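Local structure of malarial CLPB2 atpase/hsp101 protein (Plasmodium falciparum, 4IRF) at residues 117-122 / 139-144. The protein is a ClpA/ClpB-family chaperone that probably binds and hydrolyses ATP, represented here by its N-terminal cargo-binding domain. Numbering follows the deposited sequence.
Sequences LLSGLS and EAIKAI
Leu118, Ser119, Ile141 and Ile144 form an apolar, buried helix-to-helix contact between the C-terminal part of helix 114-121 and the first half of helix 138-151, the last helix of the modelled chain. The two short segments run nearly antiparallel, their axes 162° apart and 10.1 Å at closest approach. Ile141 does most of the touching; it is modelled in two conformers, and its details hold tentatively, for one of them. In that conformer its two branches go to different neighbours. CG2, anti to the backbone N, lies against the backbone of the opposite helix, 3.9 Å from Ser119 CA, and also meets the CB of that serine. The other branch, CG1 with chi1 -63°, carries CD1 to the tip of Leu118, where Ile141 CD1 and Leu118 CD2 come within 3.5 Å. One turn further on, Ile144 CD1 reaches the same leucine methyl, 4.2 Å from Leu118 CD2, so a single branch of Leu118 serves both isoleucines. This is the mostly helical Clp N-terminal (Clp R) domain, and the contact is one place where helix 138-151 packs against the rest of the bundle. Phe131 of helix 125-133, which lies between the two in sequence, also packs on Leu118, while Leu136 touches Ile141. Within 117-122, the Ser122 hydroxyl turns back on its own chain: Ser122 OG donates to Ser119 O at 2.5 Å, 18° off the carbonyl plane, a short bond to a carbonyl that Ser122 N also meets weakly.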
loop_
_atom_site.group_PDB
_atom_site.type_symbol
_atom_site.label_atom_id
_atom_site.label_comp_id
_atom_site.label_asym_id
_atom_site.label_seq_id
_atom_site.Cartn_x
_atom_site.Cartn_y
_atom_site.Cartn_z
ATOM N N LEU A 117 -1.371 6.630 -0.011
ATOM C CA LEU A 117 -1.358 5.320 0.613
ATOM C C LEU A 117 0.061 4.783 0.593
ATOM O O LEU A 117 0.562 4.251 1.607
ATOM C CB LEU A 117 -2.345 4.395 -0.113
ATOM C CG LEU A 117 -2.556 3.019 0.459
ATOM C CD1 LEU A 117 -3.012 3.087 1.921
ATOM C CD2 LEU A 117 -3.599 2.336 -0.380
ATOM N N LEU A 118 0.763 4.974 -0.534
ATOM C CA LEU A 118 2.148 4.530 -0.622
ATOM C C LEU A 118 2.992 5.192 0.478
ATOM O O LEU A 118 3.780 4.524 1.167
ATOM C CB LEU A 118 2.720 4.788 -2.038
ATOM C CG LEU A 118 4.099 4.170 -2.282
ATOM C CD1 LEU A 118 3.987 2.710 -2.634
ATOM C CD2 LEU A 118 4.814 4.942 -3.379
ATOM N N SER A 119 2.789 6.496 0.693
ATOM C CA SER A 119 3.547 7.211 1.703
ATOM C C SER A 119 3.236 6.639 3.090
ATOM O O SER A 119 4.131 6.402 3.907
ATOM C CB SER A 119 3.191 8.701 1.644
ATOM O OG SER A 119 3.915 9.392 2.635
ATOM N N GLY A 120 1.958 6.375 3.334
ATOM C CA GLY A 120 1.545 5.793 4.602
ATOM C C GLY A 120 2.146 4.420 4.859
ATOM O O GLY A 120 2.650 4.119 5.963
ATOM N N LEU A 121 2.150 3.599 3.820
ATOM C CA LEU A 121 2.726 2.257 3.923
ATOM C C LEU A 121 4.209 2.261 4.275
ATOM O O LEU A 121 4.723 1.348 4.914
ATOM C CB LEU A 121 2.515 1.531 2.598
ATOM C CG LEU A 121 1.093 1.106 2.341
ATOM C CD1 LEU A 121 0.998 0.600 0.899
ATOM C CD2 LEU A 121 0.657 0.001 3.363
ATOM N N SER A 122 4.917 3.309 3.855
ATOM C CA SER A 122 6.336 3.400 4.137
ATOM C C SER A 122 6.650 3.488 5.645
ATOM O O SER A 122 7.779 3.250 6.049
ATOM C CB SER A 122 6.971 4.543 3.349
ATOM O OG SER A 122 6.596 5.807 3.868
ATOM N N GLU A 139 13.021 9.904 0.430
ATOM C CA GLU A 139 13.220 11.038 -0.460
ATOM C C GLU A 139 12.499 10.827 -1.788
ATOM O O GLU A 139 11.843 11.741 -2.304
ATOM C CB GLU A 139 14.721 11.262 -0.671
ATOM N N ALA A 140 12.587 9.607 -2.328
ATOM C CA ALA A 140 11.925 9.277 -3.581
ATOM C C ALA A 140 10.407 9.366 -3.448
ATOM O O ALA A 140 9.696 9.793 -4.367
ATOM C CB ALA A 140 12.347 7.882 -4.050
ATOM N N ILE A 141 9.993 8.860 -2.314
ATOM C CA ILE A 141 8.464 8.932 -2.082
ATOM C C ILE A 141 7.826 10.454 -2.071
ATOM O O ILE A 141 6.881 10.924 -2.737
ATOM C CB ILE A 141 8.128 8.193 -0.786
ATOM C CG1 ILE A 141 8.500 6.726 -0.950
ATOM C CG2 ILE A 141 6.662 8.328 -0.453
ATOM C CD1 ILE A 141 7.868 6.129 -2.143
ATOM N N LYS A 142 8.603 11.219 -1.287
ATOM C CA LYS A 142 8.269 12.639 -1.241
ATOM C C LYS A 142 8.248 13.243 -2.627
ATOM O O LYS A 142 7.366 14.048 -2.939
ATOM C CB LYS A 142 9.310 13.385 -0.424
ATOM C CG LYS A 142 9.099 13.331 1.074
ATOM C CD LYS A 142 10.222 14.087 1.761
ATOM C CE LYS A 142 9.782 14.673 3.086
ATOM N NZ LYS A 142 9.400 13.566 3.978
ATOM N N ALA A 143 9.216 12.856 -3.460
ATOM C CA ALA A 143 9.281 13.376 -4.816
ATOM C C ALA A 143 8.079 12.943 -5.644
ATOM O O ALA A 143 7.527 13.747 -6.397
ATOM C CB ALA A 143 10.594 12.994 -5.487
ATOM N N ILE A 144 7.668 11.672 -5.510
ATOM C CA ILE A 144 6.445 11.211 -6.134
ATOM C C ILE A 144 5.259 12.079 -5.713
ATOM O O ILE A 144 4.423 12.473 -6.538
ATOM C CB ILE A 144 6.159 9.755 -5.738
ATOM C CG1 ILE A 144 7.211 8.840 -6.361
ATOM C CG2 ILE A 144 4.759 9.373 -6.155
ATOM C CD1 ILE A 144 7.139 7.395 -5.893
#